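Aminotransferase (Neisseria meningitidis Z2491, PDB 3JTX) probably catalyses the pyridoxal-phosphate-dependent transfer of amino groups between amino acids and 2-oxo acids, as a dimeric class I/II aminotransferase. Local coordinates at residues Ser100-Ala103 against Leu104-Val108; Glu163-Trp166 against Lys167-Leu171; Asp188-Lys191 against Glu192-Leu196; Leu269-Tyr273 against His274-Met278. All blocks are in the same frame, centred on the assembly; numbering follows the deposited sequence. Where two conformers were deposited one is given.

Contact 1. Residues Ser100-Ala103 against Leu104-Val108; sequences SREA and LFSFV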
loop_
_atom_site.group_PDB
_atom_site.type_symbol
_atom_site.label_atom_id
_atom_site.label_comp_id
_atom_site.label_asym_id
_atom_site.label_seq_id
_atom_site.Cartn_x
_atom_site.Cartn_y
_atom_site.Cartn_z
ATOM N N SER A 100 1.570 7.118 6.576
ATOM C CA SER A 100 2.943 7.519 6.272
ATOM C C SER A 100 3.869 6.309 6.104
ATOM O O SER A 100 4.875 6.407 5.396
ATOM C CB SER A 100 3.499 8.491 7.329
ATOM O OG SER A 100 3.660 7.867 8.592
ATOM N N ARG A 101 3.563 5.172 6.739
ATOM C CA ARG A 101 4.457 4.001 6.626
ATOM C C ARG A 101 4.723 3.600 5.167
ATOM O O ARG A 101 5.880 3.570 4.729
ATOM C CB ARG A 101 3.897 2.796 7.390
ATOM C CG ARG A 101 4.765 1.533 7.248
ATOM C CD ARG A 101 4.345 0.428 8.217
ATOM N NE ARG A 101 4.605 0.882 9.575
ATOM C CZ ARG A 101 5.386 0.272 10.459
ATOM N NH1 ARG A 101 5.967 -0.902 10.198
ATOM N NH2 ARG A 101 5.565 0.846 11.641
ATOM N N GLU A 102 3.663 3.300 4.407
ATOM C CA GLU A 102 3.835 2.882 3.015
ATOM C C GLU A 102 4.537 3.964 2.197
ATOM O O GLU A 102 5.321 3.658 1.298
ATOM C CB GLU A 102 2.501 2.452 2.366
ATOM C CG GLU A 102 1.474 3.561 2.173
ATOM C CD GLU A 102 1.557 4.305 0.823
ATOM O OE1 GLU A 102 2.503 4.090 0.039
ATOM O OE2 GLU A 102 0.651 5.121 0.548
ATOM N N ALA A 103 4.245 5.218 2.519
ATOM C CA ALA A 103 4.772 6.378 1.817
ATOM C C ALA A 103 6.276 6.514 2.026
ATOM O O ALA A 103 7.021 6.666 1.077
ATOM C CB ALA A 103 4.052 7.652 2.305
ATOM N N LEU A 104 6.714 6.421 3.279
ATOM C CA LEU A 104 8.131 6.529 3.602
ATOM C C LEU A 104 8.892 5.356 2.978
ATOM O O LEU A 104 9.964 5.541 2.386
ATOM C CB LEU A 104 8.333 6.514 5.124
ATOM C CG LEU A 104 7.906 7.745 5.915
ATOM C CD1 LEU A 104 7.625 7.386 7.388
ATOM C CD2 LEU A 104 8.953 8.873 5.806
ATOM N N PHE A 105 8.335 4.151 3.112
ATOM C CA PHE A 105 8.976 2.953 2.569
ATOM C C PHE A 105 9.139 3.031 1.056
ATOM O O PHE A 105 10.242 2.851 0.519
ATOM C CB PHE A 105 8.193 1.685 2.942
ATOM C CG PHE A 105 8.849 0.419 2.436
ATOM C CD1 PHE A 105 9.804 -0.226 3.197
ATOM C CD2 PHE A 105 8.536 -0.094 1.184
ATOM C CE1 PHE A 105 10.450 -1.389 2.726
ATOM C CE2 PHE A 105 9.165 -1.267 0.701
ATOM C CZ PHE A 105 10.134 -1.897 1.477
ATOM N N SER A 106 8.038 3.299 0.353
ATOM C CA SER A 106 8.087 3.346 -1.102
ATOM C C SER A 106 8.954 4.498 -1.620
ATOM O O SER A 106 9.700 4.318 -2.590
ATOM C CB SER A 106 6.682 3.408 -1.708
ATOM O OG SER A 106 5.953 4.512 -1.229
ATOM N N PHE A 107 8.902 5.664 -0.979
ATOM C CA PHE A 107 9.739 6.757 -1.433
ATOM C C PHE A 107 11.225 6.386 -1.369
ATOM O O PHE A 107 11.975 6.601 -2.317
ATOM C CB PHE A 107 9.468 8.078 -0.698
ATOM C CG PHE A 107 10.189 9.226 -1.327
ATOM C CD1 PHE A 107 9.787 9.705 -2.571
ATOM C CD2 PHE A 107 11.319 9.772 -0.737
ATOM C CE1 PHE A 107 10.484 10.712 -3.217
ATOM C CE2 PHE A 107 12.025 10.798 -1.378
ATOM C CZ PHE A 107 11.614 11.264 -2.604
ATOM N N VAL A 108 11.629 5.779 -0.266
ATOM C CA VAL A 108 13.006 5.309 -0.106
ATOM C C VAL A 108 13.395 4.320 -1.216
ATOM O O VAL A 108 14.483 4.443 -1.820
ATOM C CB VAL A 108 13.218 4.701 1.294
ATOM C CG1 VAL A 108 14.569 3.957 1.386
ATOM C CG2 VAL A 108 13.120 5.804 2.335
#
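The flat group that comes nearest across this helical turn is the carboxylate of E102: its OE1 lies 3.7 Å from OG of S106. The ring of F105 points away from S100-A103 and meets Y270 of the second subunit edge-to-face. The ring of F107 meets F267 of its own chain in the same manner. All three belong to the first turns of helix 100-111, whose start cradles the cofactor phosphate of a fold-type I aminotransferase. S100 N and R101 N donate to the phosphate oxygens of the modified lysine at position 245. The helix dipole would probably add to the pull on this anion. The i to i+4 backbone bonds are regular. L104 N to S100 O is 2.8 Å and close to straight, with an N-H...O angle of 167°.

L104 CG lies against the same oxygen, 3.4 Å from S100 O. In E102 the bend at chi2 (90°) turns OE1 toward S106, while OE2 makes a salt bridge with R271 and accepts from L98 N. R101 points away from the turn. Its NH2 bonds to Q131 and Y130, and its NH1 to the carbonyl of T272 of the second subunit.

S106 carries the main side-chain bond of the turn. Its OG sits between the backbone N and the carbonyl carbon (chi1 57°), turned back toward the preceding turn. E102 O thus accepts twice, from S106 N at 2.9 Å and from S106 OG at 2.7 Å, from opposite faces of the carbonyl plane.

Contact 2. Residues Glu163-Trp166 against Lys167-Leu171; sequences EEVW and KRTKL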
loop_
_atom_site.group_PDB
_atom_site.type_symbol
_atom_site.label_atom_id
_atom_site.label_comp_id
_atom_site.label_asym_id
_atom_site.label_seq_id
_atom_site.Cartn_x
_atom_site.Cartn_y
_atom_site.Cartn_z
ATOM N N GLU A 163 32.692 12.887 5.641
ATOM C CA GLU A 163 32.540 13.454 4.297
ATOM C C GLU A 163 32.342 12.345 3.277
ATOM O O GLU A 163 31.567 12.493 2.341
ATOM C CB GLU A 163 33.768 14.286 3.881
ATOM C CG GLU A 163 34.038 15.516 4.737
ATOM C CD GLU A 163 35.401 16.149 4.460
ATOM O OE1 GLU A 163 35.697 16.448 3.275
ATOM O OE2 GLU A 163 36.179 16.340 5.429
ATOM N N GLU A 164 33.059 11.240 3.463
ATOM C CA GLU A 164 32.946 10.078 2.589
ATOM C C GLU A 164 31.505 9.558 2.522
ATOM O O GLU A 164 30.976 9.285 1.439
ATOM C CB GLU A 164 33.887 8.961 3.073
ATOM C CG GLU A 164 34.119 7.835 2.053
ATOM C CD GLU A 164 33.005 6.763 2.024
ATOM O OE1 GLU A 164 32.377 6.480 3.074
ATOM O OE2 GLU A 164 32.772 6.188 0.928
ATOM N N VAL A 165 30.867 9.430 3.675
ATOM C CA VAL A 165 29.457 9.039 3.709
ATOM C C VAL A 165 28.578 10.135 3.107
ATOM O O VAL A 165 27.721 9.842 2.281
ATOM C CB VAL A 165 28.995 8.743 5.135
ATOM C CG1 VAL A 165 27.478 8.471 5.176
ATOM C CG2 VAL A 165 29.788 7.561 5.704
ATOM N N TRP A 166 28.777 11.391 3.520
ATOM C CA TRP A 166 27.945 12.485 2.982
ATOM C C TRP A 166 27.943 12.496 1.461
ATOM O O TRP A 166 26.902 12.692 0.850
ATOM C CB TRP A 166 28.358 13.868 3.504
ATOM C CG TRP A 166 27.880 14.176 4.873
ATOM C CD1 TRP A 166 28.653 14.451 5.964
ATOM C CD2 TRP A 166 26.516 14.222 5.324
ATOM N NE1 TRP A 166 27.854 14.657 7.066
ATOM C CE2 TRP A 166 26.538 14.531 6.698
ATOM C CE3 TRP A 166 25.281 14.043 4.694
ATOM C CZ2 TRP A 166 25.372 14.651 7.457
ATOM C CZ3 TRP A 166 24.122 14.155 5.445
ATOM C CH2 TRP A 166 24.175 14.453 6.815
ATOM N N LYS A 167 29.104 12.261 0.848
ATOM C CA LYS A 167 29.196 12.285 -0.608
ATOM C C LYS A 167 28.342 11.211 -1.293
ATOM O O LYS A 167 27.974 11.386 -2.449
ATOM C CB LYS A 167 30.645 12.182 -1.060
ATOM C CG LYS A 167 31.456 13.446 -0.803
ATOM C CD LYS A 167 32.930 13.242 -1.155
ATOM C CE LYS A 167 33.704 14.555 -1.087
ATOM N NZ LYS A 167 35.121 14.406 -1.522
ATOM N N ARG A 168 28.033 10.126 -0.570
ATOM C CA ARG A 168 27.185 9.040 -1.062
ATOM C C ARG A 168 25.741 9.107 -0.529
ATOM O O ARG A 168 24.971 8.179 -0.765
ATOM C CB ARG A 168 27.742 7.671 -0.616
ATOM C CG ARG A 168 29.150 7.371 -1.016
ATOM C CD ARG A 168 29.534 5.909 -0.724
ATOM N NE ARG A 168 29.910 5.697 0.673
ATOM C CZ ARG A 168 29.263 4.926 1.544
ATOM N NH1 ARG A 168 28.167 4.264 1.205
ATOM N NH2 ARG A 168 29.726 4.819 2.780
ATOM N N THR A 169 25.392 10.150 0.225
ATOM C CA THR A 169 24.101 10.190 0.909
ATOM C C THR A 169 22.998 10.701 -0.008
ATOM O O THR A 169 23.075 11.815 -0.527
ATOM C CB THR A 169 24.167 11.035 2.196
ATOM O OG1 THR A 169 25.041 10.393 3.131
ATOM C CG2 THR A 169 22.768 11.201 2.837
ATOM N N LYS A 170 21.950 9.895 -0.178
ATOM C CA LYS A 170 20.869 10.216 -1.106
ATOM C C LYS A 170 19.663 10.822 -0.413
ATOM O O LYS A 170 18.862 11.521 -1.039
ATOM C CB LYS A 170 20.429 8.949 -1.865
ATOM C CG LYS A 170 21.571 8.195 -2.575
ATOM C CD LYS A 170 22.267 9.038 -3.638
ATOM C CE LYS A 170 23.527 8.358 -4.155
ATOM N NZ LYS A 170 24.363 9.274 -5.002
ATOM N N LEU A 171 19.509 10.535 0.876
ATOM C CA LEU A 171 18.349 10.990 1.623
ATOM C C LEU A 171 18.718 11.082 3.096
ATOM O O LEU A 171 19.535 10.307 3.590
ATOM C CB LEU A 171 17.170 10.027 1.424
ATOM C CG LEU A 171 15.821 10.392 2.039
ATOM C CD1 LEU A 171 14.660 10.036 1.122
ATOM C CD2 LEU A 171 15.658 9.726 3.420
#
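R168 grips E164 side-on, with NE and NH2 each taking one carboxylate oxygen. R168 NE to E164 OE2 is 2.9 Å, and R168 NH2 to E164 OE1 is 3.1 Å. The NH2 bond is the straighter (165°). It uses the syn lone pair of OE1, and OE1 lies in the guanidinium plane. The NE bond is more bent, and NE lies out of the carboxylate plane. The two flat groups are 30° apart.

Both chains bend where they meet. E164 starts with CG opposite its backbone N and then turns at chi2 (-82°), which swings the carboxylate round to R168. R168 runs extended to CD and kinks at chi3 (-81°), which presents its NE side. NH1 donates to the carbonyl of K120, and NH2, already bonded to E164, also makes a salt bridge with E143.

T169 turns its OG1 beside its own backbone N, within 2.9 Å of V165 O. V165 O also takes R168 N at 2.9 Å, and the two donors arrive from opposite faces of the carbonyl. T169 N then reaches W166 O at 3.0 Å, well above the carbonyl plane. The W166 side chain runs alongside T169, with W166 CE3 4.0 Å from T169 OG1. The W166 ring also stacks on Y200 and meets F202.

These bonds join the short helix 163-167 to strand 169-175. That strand lies within the seven-stranded mixed sheet of the large domain of a fold-type I aminotransferase.

Contact 3. Residues Asp188-Lys191 against Glu192-Leu196; sequences DGWK and EVFDL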
loop_
_atom_site.group_PDB
_atom_site.type_symbol
_atom_site.label_atom_id
_atom_site.label_comp_id
_atom_site.label_asym_id
_atom_site.label_seq_id
_atom_site.Cartn_x
_atom_site.Cartn_y
_atom_site.Cartn_z
ATOM N N ASP A 188 17.661 26.788 13.872
ATOM C CA ASP A 188 19.117 26.563 13.757
ATOM C C ASP A 188 19.394 25.166 13.213
ATOM O O ASP A 188 20.259 24.990 12.345
ATOM C CB ASP A 188 19.810 26.746 15.095
ATOM C CG ASP A 188 19.600 28.112 15.649
ATOM O OD1 ASP A 188 20.312 29.043 15.211
ATOM O OD2 ASP A 188 18.697 28.240 16.509
ATOM N N GLY A 189 18.636 24.198 13.706
ATOM C CA GLY A 189 18.788 22.801 13.283
ATOM C C GLY A 189 18.392 22.639 11.826
ATOM O O GLY A 189 19.087 21.980 11.061
ATOM N N TRP A 190 17.277 23.242 11.431
ATOM C CA TRP A 190 16.875 23.224 10.017
ATOM C C TRP A 190 17.903 23.918 9.114
ATOM O O TRP A 190 18.247 23.405 8.044
ATOM C CB TRP A 190 15.468 23.821 9.820
ATOM C CG TRP A 190 14.415 22.821 10.066
ATOM C CD1 TRP A 190 13.494 22.817 11.071
ATOM C CD2 TRP A 190 14.210 21.619 9.327
ATOM N NE1 TRP A 190 12.691 21.707 10.972
ATOM C CE2 TRP A 190 13.118 20.950 9.912
ATOM C CE3 TRP A 190 14.839 21.045 8.216
ATOM C CZ2 TRP A 190 12.644 19.739 9.425
ATOM C CZ3 TRP A 190 14.349 19.851 7.722
ATOM C CH2 TRP A 190 13.279 19.206 8.337
ATOM N N LYS A 191 18.389 25.078 9.525
ATOM C CA LYS A 191 19.429 25.750 8.763
ATOM C C LYS A 191 20.647 24.849 8.552
ATOM O O LYS A 191 21.208 24.803 7.462
ATOM C CB LYS A 191 19.858 27.064 9.427
ATOM C CG LYS A 191 21.049 27.697 8.692
ATOM C CD LYS A 191 21.421 29.065 9.178
ATOM C CE LYS A 191 22.718 29.542 8.490
ATOM N NZ LYS A 191 22.500 29.718 7.009
ATOM N N GLU A 192 21.067 24.147 9.594
ATOM C CA GLU A 192 22.212 23.250 9.476
ATOM C C GLU A 192 22.005 22.158 8.422
ATOM O O GLU A 192 22.885 21.934 7.580
ATOM C CB GLU A 192 22.545 22.618 10.825
ATOM C CG GLU A 192 23.870 21.880 10.828
ATOM C CD GLU A 192 24.328 21.430 12.212
ATOM O OE1 GLU A 192 23.526 21.449 13.175
ATOM O OE2 GLU A 192 25.507 21.025 12.314
ATOM N N VAL A 193 20.853 21.488 8.461
ATOM C CA VAL A 193 20.621 20.409 7.514
ATOM C C VAL A 193 20.420 20.963 6.096
ATOM O O VAL A 193 20.859 20.337 5.127
ATOM C CB VAL A 193 19.494 19.440 7.961
ATOM C CG1 VAL A 193 18.108 20.079 7.869
ATOM C CG2 VAL A 193 19.575 18.135 7.143
ATOM N N PHE A 194 19.820 22.148 5.978
ATOM C CA PHE A 194 19.676 22.793 4.683
ATOM C C PHE A 194 21.053 23.125 4.079
ATOM O O PHE A 194 21.271 22.937 2.881
ATOM C CB PHE A 194 18.816 24.065 4.775
ATOM C CG PHE A 194 17.331 23.815 4.999
ATOM C CD1 PHE A 194 16.684 22.693 4.481
ATOM C CD2 PHE A 194 16.565 24.750 5.685
ATOM C CE1 PHE A 194 15.337 22.501 4.679
ATOM C CE2 PHE A 194 15.215 24.551 5.888
ATOM C CZ PHE A 194 14.601 23.445 5.390
ATOM N N ASP A 195 21.968 23.630 4.899
ATOM C CA ASP A 195 23.309 23.932 4.423
ATOM C C ASP A 195 24.020 22.641 3.973
ATOM O O ASP A 195 24.694 22.635 2.939
ATOM C CB ASP A 195 24.113 24.683 5.486
ATOM C CG ASP A 195 23.618 26.142 5.702
ATOM O OD1 ASP A 195 22.977 26.723 4.811
ATOM O OD2 ASP A 195 23.875 26.718 6.767
ATOM N N LEU A 196 23.861 21.558 4.730
ATOM C CA LEU A 196 24.392 20.252 4.311
ATOM C C LEU A 196 23.772 19.788 2.986
ATOM O O LEU A 196 24.468 19.265 2.109
ATOM C CB LEU A 196 24.207 19.201 5.415
ATOM C CG LEU A 196 25.204 19.286 6.582
ATOM C CD1 LEU A 196 24.676 18.545 7.771
ATOM C CD2 LEU A 196 26.588 18.758 6.176
HETATM O O HOH W 1 20.151 28.434 4.887
#
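W190 and F194 lie one helical turn apart and lean past each other. Their planes are nearly parallel, at 29°, but the rings are slid well apart. The six-membered ring of W190 and the F194 ring have centroids 5.3 Å apart and barely overlap. What touches is W190 CE3, which sits over one face of the F194 ring, 3.7 Å from F194 CZ. Four residues apart, the two lie on one flank of the helix; both have CG beside the backbone N. The F194 ring also rests against the preceding turn, with F194 CD2 3.2 Å from W190 O. V193 runs alongside W190 and points the same way. V193 CG1 comes near W190 CE3, but V193 has two conformers, which makes this contact doubtful.

K191 and D195 meet on the exposed side. The lysine is extended to CE and turns only at chi4 (65°), which brings NZ toward the carboxylate. K191 NZ to D195 OD2 is 3.3 Å, a salt bridge with a weak hydrogen bond. A water also links K191 NZ and D195 OD1 through two weak bonds. With one long bond and two weak water bonds, the pairing is loose.

The apolar flank turns inward. W190 packs on I204 and S206 of strand 203-207 and on C223 and A226 of helix 223-229. F194 adds I204 and A227. This two-faced helix is the crossover of the beta-alpha-beta unit formed by strand 169-175, helix 187-200 and strand 203-207.

Contact 4. Residues Leu269-Tyr273 against His274-Met278; sequences LYRTY and HGSAM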
loop_
_atom_site.group_PDB
_atom_site.type_symbol
_atom_site.label_atom_id
_atom_site.label_comp_id
_atom_site.label_asym_id
_atom_site.label_seq_id
_atom_site.Cartn_x
_atom_site.Cartn_y
_atom_site.Cartn_z
ATOM N N LEU A 269 4.075 8.390 -10.524
ATOM C CA LEU A 269 4.180 7.386 -11.583
ATOM C C LEU A 269 4.463 6.006 -10.976
ATOM O O LEU A 269 3.828 5.015 -11.318
ATOM C CB LEU A 269 5.282 7.757 -12.588
ATOM C CG LEU A 269 5.493 6.794 -13.768
ATOM C CD1 LEU A 269 4.180 6.549 -14.569
ATOM C CD2 LEU A 269 6.614 7.341 -14.687
ATOM N N TYR A 270 5.429 5.962 -10.072
ATOM C CA TYR A 270 5.763 4.737 -9.363
ATOM C C TYR A 270 4.560 4.194 -8.587
ATOM O O TYR A 270 4.327 2.982 -8.593
ATOM C CB TYR A 270 6.917 5.009 -8.392
ATOM C CG TYR A 270 7.351 3.827 -7.562
ATOM C CD1 TYR A 270 8.374 2.996 -7.988
ATOM C CD2 TYR A 270 6.790 3.582 -6.330
ATOM C CE1 TYR A 270 8.801 1.908 -7.214
ATOM C CE2 TYR A 270 7.195 2.493 -5.563
ATOM C CZ TYR A 270 8.214 1.668 -6.014
ATOM O OH TYR A 270 8.621 0.583 -5.234
ATOM N N ARG A 271 3.805 5.090 -7.942
ATOM C CA ARG A 271 2.693 4.708 -7.089
ATOM C C ARG A 271 1.514 4.161 -7.890
ATOM O O ARG A 271 0.715 3.392 -7.355
ATOM C CB ARG A 271 2.252 5.864 -6.184
ATOM C CG ARG A 271 3.281 6.210 -5.116
ATOM C CD ARG A 271 2.952 7.498 -4.386
ATOM N NE ARG A 271 1.775 7.313 -3.558
ATOM C CZ ARG A 271 1.744 6.649 -2.416
ATOM N NH1 ARG A 271 2.842 6.103 -1.911
ATOM N NH2 ARG A 271 0.604 6.544 -1.768
ATOM N N THR A 272 1.415 4.516 -9.167
ATOM C CA THR A 272 0.364 3.938 -10.013
ATOM C C THR A 272 0.581 2.443 -10.178
ATOM O O THR A 272 -0.388 1.684 -10.236
ATOM C CB THR A 272 0.188 4.641 -11.390
ATOM O OG1 THR A 272 1.285 4.332 -12.259
ATOM C CG2 THR A 272 0.055 6.141 -11.194
ATOM N N TYR A 273 1.842 2.004 -10.183
ATOM C CA TYR A 273 2.147 0.575 -10.243
ATOM C C TYR A 273 2.150 -0.075 -8.861
ATOM O O TYR A 273 1.687 -1.216 -8.707
ATOM C CB TYR A 273 3.488 0.348 -10.951
ATOM C CG TYR A 273 3.421 0.630 -12.434
ATOM C CD1 TYR A 273 3.008 -0.348 -13.317
ATOM C CD2 TYR A 273 3.741 1.883 -12.943
ATOM C CE1 TYR A 273 2.919 -0.112 -14.686
ATOM C CE2 TYR A 273 3.653 2.140 -14.319
ATOM C CZ TYR A 273 3.243 1.140 -15.180
ATOM O OH TYR A 273 3.169 1.383 -16.532
ATOM N N HIS A 274 2.654 0.659 -7.867
ATOM C CA HIS A 274 2.804 0.190 -6.478
ATOM C C HIS A 274 1.437 -0.037 -5.805
ATOM O O HIS A 274 1.332 -0.795 -4.826
ATOM C CB HIS A 274 3.709 1.215 -5.771
ATOM C CG HIS A 274 3.708 1.185 -4.280
ATOM N ND1 HIS A 274 3.016 2.113 -3.520
ATOM C CD2 HIS A 274 4.431 0.443 -3.406
ATOM C CE1 HIS A 274 3.269 1.898 -2.239
ATOM N NE2 HIS A 274 4.112 0.882 -2.142
ATOM N N GLY A 275 0.393 0.593 -6.351
ATOM C CA GLY A 275 -1.003 0.263 -6.007
ATOM C C GLY A 275 -1.499 0.916 -4.727
ATOM O O GLY A 275 -2.170 0.267 -3.910
ATOM N N SER A 276 -1.192 2.208 -4.576
ATOM C CA SER A 276 -1.445 2.946 -3.338
ATOM C C SER A 276 -2.451 4.104 -3.496
ATOM O O SER A 276 -2.329 5.141 -2.863
ATOM C CB SER A 276 -0.117 3.410 -2.730
ATOM O OG SER A 276 0.796 3.940 -3.705
ATOM N N ALA A 277 -3.464 3.880 -4.322
ATOM C CA ALA A 277 -4.577 4.794 -4.517
ATOM C C ALA A 277 -5.562 4.653 -3.347
ATOM O O ALA A 277 -5.785 3.546 -2.848
ATOM C CB ALA A 277 -5.279 4.470 -5.853
HETATM N N MSE A 278 -6.132 5.768 -2.902
HETATM C CA MSE A 278 -6.982 5.781 -1.696
HETATM C C MSE A 278 -8.471 5.592 -1.988
HETATM O O MSE A 278 -9.060 6.365 -2.741
HETATM C CB MSE A 278 -6.797 7.103 -0.963
HETATM C CG MSE A 278 -7.434 7.153 0.422
HETATM SE SE MSE A 278 -7.128 8.835 1.318
HETATM C CE MSE A 278 -5.230 8.538 1.736
#
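H274 swings its CG opposite the backbone N (chi1 163°), and Y270 does the same (179°), which brings their side chains together. The rings are offset, with planes at 29° and centroids 5.7 Å apart, and barely overlap. The touch is between Y270 CE2 and H274 CB, at 3.7 Å. R271 starts beside its backbone N and bends at chi3, which lays its guanidinium under S276. S276 OG stands over the centre of one face, 3.1 Å from R271 CZ. This is contact across a face, not a hydrogen bond.

S276 OG is used elsewhere. It lies at the edge of the H274 ring, in its plane, 2.9 Å from H274 ND1, and either atom could be the donor.

The backbone closes the helix. H274 N reaches Y270 O, and G275 N reaches R271 O, each at 3.0 Å. G275 then leaves the helix with positive phi, and the chain turns toward helix 280-291. The second subunit covers this end: Y273 stacks on Y12 of that subunit, and H274 meets its H274.

R271 is buried, with S276 OG over one guanidinium face and E102 paired with its charge in a salt bridge. The nearby R271 may disfavour protonation of H274, though E102, which pairs with R271, probably weakens that effect.

How the contacts relate
The contacts follow one another along the chain in the order 1, 2, 3, 4. Contacts 1 and 4 have centres about 12 Å apart and are joined by the salt bridge of E102 with R271. Both meet the second subunit, so the phosphate-binding helix 100-111 and the end of helix 261-274 share the dimer interface. Contacts 2 and 3 have centres about 16 Å apart and touch through W166 and L196. They form successive parts of the large domain, strand 169-175 and then helix 187-200. F107 of contact 1 packs on L171 of contact 2, which links the two pairs. Contacts 3 and 4 are farthest apart, about 32 Å between centres.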